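Local coordinates for protein sgbp-b (Bacteroides uniformis, PDB 7K44) that probably binds xyloglucan at the cell surface of a human gut commensal and is encoded in a xyloglucan utilization locus, at residues S133-T138 with N379-K384; G158-D163 with R182-T187; V229-T234 with F238-K243; A292-E297 with T326-W331. One frame throughout, in Å; residues are numbered along the deposited sequence. Where two conformers were deposited one is given.

How the interactions relate
Interaction 1 joins the IPT/TIG domain to the C-terminal xyloglucan-binding domain, and the other three are nested within the chain loop that it closes. Interaction 2 follows first, inside the IPT/TIG domain, its centre about 14 Å from that of interaction 1; Thr138 packs against its 182-187 segment. Interactions 3 and 4 come next, both in the xyloglucan-binding domain, with centres about 18 Å apart and a probable hydrogen bond from Trp331 NE1 to Phe239 O. Ile137 touches both of them, and interaction 1 reaches the same sheet as interaction 3. The loop 133-138 thus works as a hub, tying the IPT/TIG domain to the neighbourhood of the calcium site.

Interaction 1 of 4, residues S133-T138 with N379-K384; sequences SMMPIT and NFRVVK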
loop_
_atom_site.group_PDB
_atom_site.type_symbol
_atom_site.label_atom_id
_atom_site.label_comp_id
_atom_site.label_asym_id
_atom_site.label_seq_id
_atom_site.Cartn_x
_atom_site.Cartn_y
_atom_site.Cartn_z
ATOM N N SER A 133 0.261 -0.372 -4.246
ATOM C CA SER A 133 0.111 -1.015 -5.540
ATOM C C SER A 133 1.419 -1.713 -5.868
ATOM O O SER A 133 2.495 -1.254 -5.468
ATOM C CB SER A 133 -0.225 0.001 -6.632
ATOM O OG SER A 133 -0.223 -0.627 -7.903
ATOM N N MET A 134 1.319 -2.835 -6.587
ATOM C CA MET A 134 2.517 -3.511 -7.073
ATOM C C MET A 134 2.982 -2.951 -8.400
ATOM O O MET A 134 4.015 -3.384 -8.918
ATOM C CB MET A 134 2.284 -5.014 -7.203
ATOM C CG MET A 134 2.033 -5.717 -5.886
ATOM S SD MET A 134 3.508 -5.858 -4.836
ATOM C CE MET A 134 4.227 -7.362 -5.492
ATOM N N MET A 135 2.245 -2.001 -8.967
ATOM C CA MET A 135 2.633 -1.379 -10.234
ATOM C C MET A 135 2.263 0.099 -10.216
ATOM O O MET A 135 1.486 0.576 -11.045
ATOM C CB MET A 135 2.012 -2.111 -11.429
ATOM C CG MET A 135 2.708 -1.768 -12.721
ATOM S SD MET A 135 2.090 -2.709 -14.132
ATOM C CE MET A 135 2.860 -4.282 -13.833
ATOM N N PRO A 136 2.834 0.870 -9.289
ATOM C CA PRO A 136 2.480 2.294 -9.214
ATOM C C PRO A 136 2.920 3.057 -10.453
ATOM O O PRO A 136 3.997 2.828 -11.016
ATOM C CB PRO A 136 3.236 2.792 -7.972
ATOM C CG PRO A 136 3.639 1.562 -7.247
ATOM C CD PRO A 136 3.843 0.506 -8.280
ATOM N N ILE A 137 2.076 3.974 -10.865
ATOM C CA ILE A 137 2.369 4.830 -12.005
ATOM C C ILE A 137 3.354 5.926 -11.597
ATOM O O ILE A 137 3.234 6.528 -10.523
ATOM C CB ILE A 137 1.053 5.397 -12.542
ATOM C CG1 ILE A 137 0.253 4.269 -13.198
ATOM C CG2 ILE A 137 1.305 6.482 -13.573
ATOM C CD1 ILE A 137 -1.156 4.652 -13.475
ATOM N N THR A 138 4.342 6.173 -12.458
ATOM C CA THR A 138 5.382 7.158 -12.166
ATOM C C THR A 138 4.769 8.520 -11.864
ATOM O O THR A 138 3.876 8.987 -12.577
ATOM C CB THR A 138 6.355 7.249 -13.343
ATOM O OG1 THR A 138 7.085 6.022 -13.447
ATOM C CG2 THR A 138 7.340 8.422 -13.177
ATOM N N ASN A 379 -3.229 -1.185 -17.373
ATOM C CA ASN A 379 -2.264 -2.143 -16.822
ATOM C C ASN A 379 -2.929 -3.382 -16.224
ATOM O O ASN A 379 -2.735 -3.707 -15.056
ATOM C CB ASN A 379 -1.320 -1.468 -15.825
ATOM C CG ASN A 379 -0.256 -0.645 -16.513
ATOM O OD1 ASN A 379 0.055 -0.878 -17.680
ATOM N ND2 ASN A 379 0.329 0.304 -15.783
ATOM N N PHE A 380 -3.700 -4.089 -17.055
ATOM C CA PHE A 380 -4.257 -5.369 -16.634
ATOM C C PHE A 380 -3.157 -6.426 -16.671
ATOM O O PHE A 380 -2.458 -6.578 -17.680
ATOM C CB PHE A 380 -5.417 -5.780 -17.542
ATOM C CG PHE A 380 -6.600 -4.856 -17.485
ATOM C CD1 PHE A 380 -6.631 -3.694 -18.243
ATOM C CD2 PHE A 380 -7.688 -5.158 -16.689
ATOM C CE1 PHE A 380 -7.731 -2.836 -18.205
ATOM C CE2 PHE A 380 -8.794 -4.310 -16.636
ATOM C CZ PHE A 380 -8.812 -3.146 -17.388
ATOM N N ARG A 381 -2.997 -7.152 -15.565
ATOM C CA ARG A 381 -1.980 -8.189 -15.448
ATOM C C ARG A 381 -2.579 -9.395 -14.744
ATOM O O ARG A 381 -3.552 -9.272 -13.999
ATOM C CB ARG A 381 -0.723 -7.709 -14.701
ATOM C CG ARG A 381 -0.954 -7.196 -13.278
ATOM C CD ARG A 381 -1.049 -5.685 -13.220
ATOM N NE ARG A 381 -0.999 -5.158 -11.850
ATOM C CZ ARG A 381 -1.308 -3.904 -11.535
ATOM N NH1 ARG A 381 -1.240 -3.493 -10.259
ATOM N NH2 ARG A 381 -1.667 -3.043 -12.495
ATOM N N VAL A 382 -2.012 -10.570 -15.014
ATOM C CA VAL A 382 -2.380 -11.802 -14.313
ATOM C C VAL A 382 -1.201 -12.189 -13.433
ATOM O O VAL A 382 -0.097 -12.431 -13.941
ATOM C CB VAL A 382 -2.737 -12.941 -15.281
ATOM C CG1 VAL A 382 -3.070 -14.198 -14.470
ATOM C CG2 VAL A 382 -3.898 -12.551 -16.185
ATOM N N VAL A 383 -1.437 -12.259 -12.113
ATOM C CA VAL A 383 -0.365 -12.418 -11.137
ATOM C C VAL A 383 -0.800 -13.371 -10.034
ATOM O O VAL A 383 -1.986 -13.574 -9.784
ATOM C CB VAL A 383 0.054 -11.069 -10.507
ATOM C CG1 VAL A 383 0.721 -10.160 -11.536
ATOM C CG2 VAL A 383 -1.138 -10.394 -9.859
ATOM N N LYS A 384 0.192 -13.914 -9.329
ATOM C CA LYS A 384 -0.100 -14.770 -8.190
ATOM C C LYS A 384 -0.625 -13.941 -7.028
ATOM O O LYS A 384 -0.180 -12.811 -6.791
ATOM C CB LYS A 384 1.167 -15.517 -7.776
ATOM C CG LYS A 384 1.491 -16.658 -8.716
ATOM C CD LYS A 384 2.691 -17.482 -8.286
ATOM C CE LYS A 384 2.859 -18.681 -9.217
ATOM N NZ LYS A 384 4.173 -19.369 -9.047
HETATM O O HOH W 1 -0.366 0.327 -13.000
#
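Ser133 brings OG to 3.8 Å from Arg381 NH1, obliquely to the guanidinium, while accepting a hydrogen bond from Met135 N in an ST turn; OG is also bonded to Glu288. Met135 carries most of the contact. Its CB lies over one face of the Arg381 guanidinium, 3.7 Å from Arg381 NH1. With CG anti to the backbone N (chi1 -163°), the chain runs on past Arg381 in the opposite direction and crosses Asn379 at about a right angle, placing Met135 SD 3.9 Å from Asn379 ND2. The backbone joins in through a bridging water, which donates to Met135 O at 2.7 Å and accepts from Asn379 ND2; that amide nitrogen is bonded to Asp241 as well. Arg381 NH2 donates to Asn379 O at 2.9 Å in the carbonyl plane and forms a salt bridge to Glu288, with NE and NH1 bonded to Gln286 and Gln333. A leucine in its place would probably leave Glu288 without its charged mate and take away the flat surface on which Met135 rests. The loop between strands 127-131 and 141-147 of the IPT/TIG domain thereby sits on strand 371-384 of the xyloglucan-binding domain, with strand 210-212 touching both Met135 and Arg381.

Interaction 2 of 4, residues G158-D163 with R182-T187; sequences GNRSVD and RAPQGT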
loop_
_atom_site.group_PDB
_atom_site.type_symbol
_atom_site.label_atom_id
_atom_site.label_comp_id
_atom_site.label_asym_id
_atom_site.label_seq_id
_atom_site.Cartn_x
_atom_site.Cartn_y
_atom_site.Cartn_z
ATOM N N GLY A 158 14.331 -2.705 -8.240
ATOM C CA GLY A 158 15.198 -3.022 -9.363
ATOM C C GLY A 158 16.359 -2.044 -9.394
ATOM O O GLY A 158 17.017 -1.794 -8.379
ATOM N N ASN A 159 16.604 -1.453 -10.563
ATOM C CA ASN A 159 17.670 -0.473 -10.722
ATOM C C ASN A 159 17.191 0.968 -10.554
ATOM O O ASN A 159 17.857 1.893 -11.028
ATOM C CB ASN A 159 18.361 -0.660 -12.072
ATOM C CG ASN A 159 17.441 -0.360 -13.233
ATOM O OD1 ASN A 159 16.216 -0.430 -13.104
ATOM N ND2 ASN A 159 18.023 -0.021 -14.378
ATOM N N ARG A 160 16.061 1.185 -9.884
ATOM C CA ARG A 160 15.547 2.521 -9.608
ATOM C C ARG A 160 15.614 2.800 -8.114
ATOM O O ARG A 160 15.420 1.899 -7.296
ATOM C CB ARG A 160 14.086 2.656 -10.048
ATOM C CG ARG A 160 13.812 2.263 -11.484
ATOM C CD ARG A 160 14.197 3.377 -12.459
ATOM N NE ARG A 160 13.973 2.937 -13.831
ATOM C CZ ARG A 160 14.924 2.460 -14.625
ATOM N NH1 ARG A 160 16.174 2.381 -14.187
ATOM N NH2 ARG A 160 14.626 2.065 -15.857
ATOM N N SER A 161 15.857 4.061 -7.757
ATOM C CA SER A 161 15.919 4.468 -6.358
ATOM C C SER A 161 15.062 5.706 -6.144
ATOM O O SER A 161 15.071 6.629 -6.962
ATOM C CB SER A 161 17.369 4.751 -5.919
ATOM O OG SER A 161 17.479 4.863 -4.506
ATOM N N VAL A 162 14.334 5.721 -5.034
ATOM C CA VAL A 162 13.361 6.767 -4.744
ATOM C C VAL A 162 14.075 8.040 -4.303
ATOM O O VAL A 162 15.046 8.000 -3.533
ATOM C CB VAL A 162 12.400 6.265 -3.653
ATOM C CG1 VAL A 162 11.568 7.397 -3.081
ATOM C CG2 VAL A 162 11.521 5.144 -4.197
ATOM N N ASP A 163 13.592 9.181 -4.796
ATOM C CA ASP A 163 14.031 10.489 -4.317
ATOM C C ASP A 163 13.587 10.646 -2.867
ATOM O O ASP A 163 12.392 10.774 -2.588
ATOM C CB ASP A 163 13.411 11.575 -5.198
ATOM C CG ASP A 163 13.815 12.998 -4.782
ATOM O OD1 ASP A 163 14.409 13.191 -3.699
ATOM O OD2 ASP A 163 13.524 13.936 -5.553
ATOM N N ARG A 182 10.805 6.844 -12.048
ATOM C CA ARG A 182 10.743 6.176 -13.340
ATOM C C ARG A 182 10.572 4.676 -13.143
ATOM O O ARG A 182 11.171 4.083 -12.245
ATOM C CB ARG A 182 12.041 6.433 -14.106
ATOM C CG ARG A 182 11.973 6.064 -15.572
ATOM C CD ARG A 182 12.955 6.894 -16.375
ATOM N NE ARG A 182 14.257 6.239 -16.461
ATOM C CZ ARG A 182 15.295 6.529 -15.681
ATOM N NH1 ARG A 182 15.184 7.468 -14.748
ATOM N NH2 ARG A 182 16.443 5.881 -15.832
ATOM N N ALA A 183 9.757 4.076 -14.000
ATOM C CA ALA A 183 9.366 2.685 -13.832
ATOM C C ALA A 183 10.574 1.756 -13.948
ATOM O O ALA A 183 11.463 1.983 -14.775
ATOM C CB ALA A 183 8.347 2.309 -14.909
ATOM N N PRO A 184 10.629 0.696 -13.145
ATOM C CA PRO A 184 11.604 -0.380 -13.372
ATOM C C PRO A 184 11.395 -1.034 -14.732
ATOM O O PRO A 184 10.372 -0.859 -15.389
ATOM C CB PRO A 184 11.279 -1.384 -12.257
ATOM C CG PRO A 184 10.482 -0.622 -11.251
ATOM C CD PRO A 184 9.743 0.426 -12.001
ATOM N N GLN A 185 12.386 -1.829 -15.141
ATOM C CA GLN A 185 12.343 -2.503 -16.436
ATOM C C GLN A 185 11.498 -3.773 -16.426
ATOM O O GLN A 185 11.140 -4.272 -17.502
ATOM C CB GLN A 185 13.763 -2.837 -16.900
ATOM N N GLY A 186 11.175 -4.301 -15.252
ATOM C CA GLY A 186 10.399 -5.519 -15.148
ATOM C C GLY A 186 10.303 -5.966 -13.701
ATOM O O GLY A 186 10.672 -5.229 -12.778
ATOM N N THR A 187 9.801 -7.191 -13.519
ATOM C CA THR A 187 9.584 -7.726 -12.179
ATOM C C THR A 187 10.858 -7.610 -11.353
ATOM O O THR A 187 11.940 -8.000 -11.800
ATOM C CB THR A 187 9.146 -9.197 -12.245
ATOM O OG1 THR A 187 7.952 -9.311 -13.029
ATOM C CG2 THR A 187 8.872 -9.740 -10.836
#
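Arg160, on the short edge strand 160-161, lies against the carbonyl-lined loop 182-187, with no strand pairing between the two backbones. Both belong to the IPT/TIG domain, an immunoglobulin-like beta sandwich, in which 160-161 borders one four-stranded sheet and the loop crosses from strand 175-179 of the other sheet to strand 188-194 of this one. Arg160 points toward the loop and bends at chi2 (-80°), a turn that carries its chain across the carbonyl of Arg182 and brings CD to 3.1 Å from Arg182 O. Beyond that bend, NE donates to Ala183 O at 2.8 Å. The donor stands well above the carbonyl plane, and the N-H...O angle is 145°. NH2 adds a weak bond to the same oxygen. Pro184 packs nearer the root of Arg160, where its ring CG is 4.4 Å from Arg160 CG; farther out, the guanidinium of Arg182 lies flat on that of Arg160, planes 24° apart and centres 4.2 Å from each other. The like charges are probably tolerated because the contact is only partly buried and solvent can screen them. An alanine here would be likely to strip Ala183 O of its side-chain donor and leave the Arg182 guanidinium without its flat stacking partner. In that stack, Arg182 NH2 stands over the centre of the Arg160 guanidinium, 3.9 Å from Arg160 CZ.

Interaction 3 of 4, residues V229-T234 with F238-K243; sequences VTADGT and FFSDGK. With CA (calcium ion), chain B.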
loop_
_atom_site.group_PDB
_atom_site.type_symbol
_atom_site.label_atom_id
_atom_site.label_comp_id
_atom_site.label_asym_id
_atom_site.label_seq_id
_atom_site.Cartn_x
_atom_site.Cartn_y
_atom_site.Cartn_z
ATOM N N VAL A 229 -7.172 8.155 -23.082
ATOM C CA VAL A 229 -6.642 9.336 -22.415
ATOM C C VAL A 229 -5.156 9.104 -22.172
ATOM O O VAL A 229 -4.761 8.034 -21.696
ATOM C CB VAL A 229 -7.381 9.550 -21.078
ATOM C CG1 VAL A 229 -6.680 10.591 -20.197
ATOM C CG2 VAL A 229 -8.834 9.963 -21.336
ATOM N N THR A 230 -4.331 10.101 -22.479
ATOM C CA THR A 230 -2.940 10.124 -22.043
ATOM C C THR A 230 -2.753 11.384 -21.214
ATOM O O THR A 230 -2.933 12.498 -21.718
ATOM C CB THR A 230 -1.951 10.079 -23.212
ATOM O OG1 THR A 230 -2.187 8.916 -24.020
ATOM C CG2 THR A 230 -0.519 10.027 -22.680
ATOM N N ALA A 231 -2.410 11.205 -19.950
ATOM C CA ALA A 231 -2.334 12.316 -19.018
ATOM C C ALA A 231 -1.086 13.154 -19.263
ATOM O O ALA A 231 -0.064 12.671 -19.765
ATOM C CB ALA A 231 -2.316 11.789 -17.583
ATOM N N ASP A 232 -1.187 14.436 -18.903
ATOM C CA ASP A 232 -0.052 15.345 -18.994
ATOM C C ASP A 232 0.077 16.230 -17.764
ATOM O O ASP A 232 0.827 17.217 -17.805
ATOM C CB ASP A 232 -0.098 16.193 -20.284
ATOM C CG ASP A 232 -1.240 17.208 -20.298
ATOM O OD1 ASP A 232 -2.029 17.291 -19.333
ATOM O OD2 ASP A 232 -1.344 17.948 -21.299
ATOM N N GLY A 233 -0.641 15.928 -16.686
ATOM C CA GLY A 233 -0.551 16.679 -15.455
ATOM C C GLY A 233 -1.662 17.681 -15.222
ATOM O O GLY A 233 -1.804 18.160 -14.089
ATOM N N THR A 234 -2.462 17.999 -16.244
ATOM C CA THR A 234 -3.425 19.090 -16.153
ATOM C C THR A 234 -4.849 18.650 -15.846
ATOM O O THR A 234 -5.651 19.480 -15.408
ATOM C CB THR A 234 -3.429 19.901 -17.454
ATOM O OG1 THR A 234 -3.897 19.077 -18.524
ATOM C CG2 THR A 234 -2.024 20.395 -17.773
ATOM N N PHE A 238 -4.300 12.747 -14.216
ATOM C CA PHE A 238 -3.110 13.541 -13.878
ATOM C C PHE A 238 -1.799 12.872 -14.267
ATOM O O PHE A 238 -0.966 13.474 -14.949
ATOM C CB PHE A 238 -3.117 14.006 -12.418
ATOM C CG PHE A 238 -4.362 14.747 -12.037
ATOM C CD1 PHE A 238 -4.565 16.055 -12.456
ATOM C CD2 PHE A 238 -5.356 14.122 -11.301
ATOM C CE1 PHE A 238 -5.727 16.730 -12.119
ATOM C CE2 PHE A 238 -6.518 14.797 -10.960
ATOM C CZ PHE A 238 -6.700 16.103 -11.371
ATOM N N PHE A 239 -1.614 11.622 -13.861
ATOM C CA PHE A 239 -0.520 10.803 -14.342
ATOM C C PHE A 239 -1.112 9.575 -15.012
ATOM O O PHE A 239 -2.196 9.115 -14.647
ATOM C CB PHE A 239 0.391 10.366 -13.190
ATOM C CG PHE A 239 0.946 11.514 -12.406
ATOM C CD1 PHE A 239 2.075 12.178 -12.841
ATOM C CD2 PHE A 239 0.309 11.945 -11.268
ATOM C CE1 PHE A 239 2.575 13.252 -12.131
ATOM C CE2 PHE A 239 0.804 13.014 -10.545
ATOM C CZ PHE A 239 1.935 13.662 -10.986
ATOM N N SER A 240 -0.394 9.063 -16.003
ATOM C CA SER A 240 -0.818 7.847 -16.670
ATOM C C SER A 240 0.400 7.112 -17.199
ATOM O O SER A 240 1.432 7.713 -17.501
ATOM C CB SER A 240 -1.798 8.133 -17.815
ATOM O OG SER A 240 -1.122 8.692 -18.936
ATOM N N ASP A 241 0.275 5.793 -17.298
ATOM C CA ASP A 241 1.313 4.976 -17.916
ATOM C C ASP A 241 0.976 4.920 -19.400
ATOM O O ASP A 241 0.292 4.017 -19.879
ATOM C CB ASP A 241 1.312 3.591 -17.280
ATOM C CG ASP A 241 2.469 2.734 -17.737
ATOM O OD1 ASP A 241 3.204 3.150 -18.661
ATOM O OD2 ASP A 241 2.642 1.627 -17.172
ATOM N N GLY A 242 1.441 5.916 -20.149
ATOM C CA GLY A 242 1.028 5.958 -21.538
ATOM C C GLY A 242 -0.471 6.145 -21.650
ATOM O O GLY A 242 -1.094 6.888 -20.883
ATOM N N LYS A 243 -1.059 5.467 -22.619
ATOM C CA LYS A 243 -2.494 5.552 -22.848
ATOM C C LYS A 243 -3.251 4.699 -21.843
ATOM O O LYS A 243 -2.843 3.578 -21.532
ATOM C CB LYS A 243 -2.795 5.062 -24.261
ATOM C CG LYS A 243 -4.222 5.223 -24.692
ATOM C CD LYS A 243 -4.388 4.753 -26.136
ATOM C CE LYS A 243 -3.449 5.493 -27.064
ATOM N NZ LYS A 243 -3.746 5.154 -28.484
HETATM CA CA CA B . -1.141 2.278 -20.609
HETATM O O HOH W 2 1.082 10.236 -19.180
HETATM O O HOH W 3 0.568 0.945 -19.559
#
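Ser240 OG is gripped by three partners: Ala231 N donates to it at 3.0 Å across the contact, a water donates at 2.7 Å, and the hydroxyl itself donates to Gly242 O, also at 2.7 Å. Its first torsion, chi1 74°, sets OG between the backbone N and the carbonyl carbon, from where it can reach both Gly242, two residues on in the same loop, and the facing Ala231. The same water donates to Ala231 O, closing a second link beside the direct one. Methyl groups pack against backbone carbonyls around this centre. That of Ala231 meets the backbone of Phe238, CB lying 3.4 Å from Phe238 O, and Thr230 CG2 rests 3.7 Å from Gly242 O. Where the chain turns, Asp232 OD1 takes both the backbone N and the hydroxyl of Thr234, the former in an Asx turn, and the edge of the Phe238 ring faces Gly233 O. This hairpin-like connection between strands 226-230 and 243-248 lies beside the calcium ion, which is bound by Asp241 O at 2.4 Å and Lys243 O at 2.3 Å, with Asn213, Asp215 and Asp378 among the other ligands. By bonding to Gly242 O, between those two carbonyls, Ser240 probably helps to position the metal-binding backbone.

Interaction 4 of 4, residues A292-E297 with T326-W331; sequences AVEYGE and TEVGQW
Val328 points its side chain at the 292-297 segment and spreads its two methyl groups along it, each meeting a different residue. CG1, anti to the backbone N (chi1 178°), reaches the carbonyl of Ala292 and comes within 3.7 Å of Ala292 O. The other branch, CG2, turns to Glu294 and touches its CB at 3.8 Å, with the CA of Glu294 only slightly farther away. What Glu294 offers is therefore the aliphatic root of its side chain. Beyond CB the chain is extended, and Val328 meets none of the carboxylate. Ala292 takes part through its backbone, since its methyl group points away from Val328. The contact is thus one of van der Waals packing between a branched side chain, the carbonyl of Ala292 and the first side-chain carbon of Glu294. Val328 is put in place by a type II beta turn running from Glu327 to Gln330, closed by a weak bond from Gln330 N to Glu327 O; Gly329 takes the third position with a positive phi of 84°, as is usual in this turn. The turn immediately precedes strand 331-337, while 292-297 follows strand 283-291, the antiparallel partner of 331-337 in the xyloglucan-binding domain. One loop leaving and one entering the same end of this antiparallel pair therefore meet at the surface. Where the strand begins, Trp331 NE1 is hydrogen-bonded to Phe239 O.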
loop_
_atom_site.group_PDB
_atom_site.type_symbol
_atom_site.label_atom_id
_atom_site.label_comp_id
_atom_site.label_asym_id
_atom_site.label_seq_id
_atom_site.Cartn_x
_atom_site.Cartn_y
_atom_site.Cartn_z
ATOM N N ALA A 292 -12.396 9.296 -10.684
ATOM C CA ALA A 292 -12.276 10.740 -10.522
ATOM C C ALA A 292 -13.469 11.341 -9.796
ATOM O O ALA A 292 -13.339 12.404 -9.178
ATOM C CB ALA A 292 -12.115 11.412 -11.884
ATOM N N VAL A 293 -14.630 10.697 -9.865
ATOM C CA VAL A 293 -15.857 11.238 -9.296
ATOM C C VAL A 293 -16.531 10.134 -8.495
ATOM O O VAL A 293 -16.828 9.064 -9.035
ATOM C CB VAL A 293 -16.802 11.786 -10.381
ATOM C CG1 VAL A 293 -18.115 12.228 -9.760
ATOM C CG2 VAL A 293 -16.149 12.948 -11.122
ATOM N N GLU A 294 -16.763 10.390 -7.212
ATOM C CA GLU A 294 -17.464 9.431 -6.376
ATOM C C GLU A 294 -18.897 9.264 -6.866
ATOM O O GLU A 294 -19.532 10.221 -7.314
ATOM C CB GLU A 294 -17.464 9.932 -4.933
ATOM C CG GLU A 294 -17.998 8.938 -3.924
ATOM C CD GLU A 294 -17.852 9.446 -2.503
ATOM O OE1 GLU A 294 -17.554 10.648 -2.334
ATOM O OE2 GLU A 294 -18.027 8.645 -1.561
ATOM N N TYR A 295 -19.396 8.031 -6.811
ATOM C CA TYR A 295 -20.783 7.748 -7.151
ATOM C C TYR A 295 -21.411 6.871 -6.083
ATOM O O TYR A 295 -20.735 6.076 -5.427
ATOM C CB TYR A 295 -20.943 7.102 -8.551
ATOM C CG TYR A 295 -20.171 5.808 -8.766
ATOM C CD1 TYR A 295 -18.849 5.829 -9.189
ATOM C CD2 TYR A 295 -20.774 4.569 -8.568
ATOM C CE1 TYR A 295 -18.146 4.655 -9.400
ATOM C CE2 TYR A 295 -20.072 3.387 -8.761
ATOM C CZ TYR A 295 -18.764 3.439 -9.187
ATOM O OH TYR A 295 -18.064 2.269 -9.397
ATOM N N GLY A 296 -22.723 7.020 -5.924
ATOM C CA GLY A 296 -23.460 6.292 -4.915
ATOM C C GLY A 296 -23.835 4.892 -5.354
ATOM O O GLY A 296 -23.301 4.342 -6.323
ATOM N N GLU A 297 -24.784 4.312 -4.623
ATOM C CA GLU A 297 -25.196 2.937 -4.859
ATOM C C GLU A 297 -25.969 2.827 -6.167
ATOM O O GLU A 297 -26.697 3.743 -6.570
ATOM C CB GLU A 297 -26.073 2.446 -3.706
ATOM N N THR A 326 -13.062 2.537 -2.199
ATOM C CA THR A 326 -12.763 3.373 -3.355
ATOM C C THR A 326 -11.999 4.605 -2.893
ATOM O O THR A 326 -12.432 5.303 -1.970
ATOM C CB THR A 326 -14.060 3.799 -4.038
ATOM O OG1 THR A 326 -14.868 2.648 -4.300
ATOM C CG2 THR A 326 -13.762 4.533 -5.350
ATOM N N GLU A 327 -10.857 4.863 -3.518
ATOM C CA GLU A 327 -10.011 6.004 -3.188
ATOM C C GLU A 327 -10.156 7.031 -4.305
ATOM O O GLU A 327 -9.388 7.032 -5.269
ATOM C CB GLU A 327 -8.562 5.573 -3.021
ATOM C CG GLU A 327 -8.358 4.531 -1.953
ATOM C CD GLU A 327 -8.716 5.041 -0.571
ATOM O OE1 GLU A 327 -8.413 6.219 -0.268
ATOM O OE2 GLU A 327 -9.301 4.258 0.211
ATOM N N VAL A 328 -11.125 7.932 -4.144
ATOM C CA VAL A 328 -11.416 8.923 -5.175
ATOM C C VAL A 328 -10.214 9.830 -5.400
ATOM O O VAL A 328 -9.578 10.310 -4.450
ATOM C CB VAL A 328 -12.696 9.694 -4.811
ATOM C CG1 VAL A 328 -13.004 10.762 -5.851
ATOM C CG2 VAL A 328 -13.866 8.723 -4.679
ATOM N N GLY A 329 -9.867 10.040 -6.663
ATOM C CA GLY A 329 -8.802 10.959 -6.990
ATOM C C GLY A 329 -7.402 10.397 -6.935
ATOM O O GLY A 329 -6.438 11.172 -6.984
ATOM N N GLN A 330 -7.244 9.080 -6.853
ATOM C CA GLN A 330 -5.927 8.456 -6.773
ATOM C C GLN A 330 -5.975 7.127 -7.513
ATOM O O GLN A 330 -6.982 6.423 -7.425
ATOM C CB GLN A 330 -5.567 8.209 -5.296
ATOM C CG GLN A 330 -4.679 6.996 -5.003
ATOM C CD GLN A 330 -3.195 7.341 -4.996
ATOM O OE1 GLN A 330 -2.791 8.379 -4.470
ATOM N NE2 GLN A 330 -2.380 6.475 -5.591
ATOM N N TRP A 331 -4.888 6.769 -8.190
ATOM C CA TRP A 331 -4.816 5.452 -8.809
ATOM C C TRP A 331 -4.829 4.365 -7.735
ATOM O O TRP A 331 -4.079 4.439 -6.755
ATOM C CB TRP A 331 -3.539 5.342 -9.634
ATOM C CG TRP A 331 -3.620 6.002 -10.969
ATOM C CD1 TRP A 331 -3.091 7.208 -11.321
ATOM C CD2 TRP A 331 -4.263 5.484 -12.151
ATOM N NE1 TRP A 331 -3.366 7.475 -12.646
ATOM C CE2 TRP A 331 -4.084 6.435 -13.179
ATOM C CE3 TRP A 331 -4.973 4.306 -12.437
ATOM C CZ2 TRP A 331 -4.574 6.241 -14.489
ATOM C CZ3 TRP A 331 -5.476 4.120 -13.730
ATOM C CH2 TRP A 331 -5.282 5.085 -14.740
#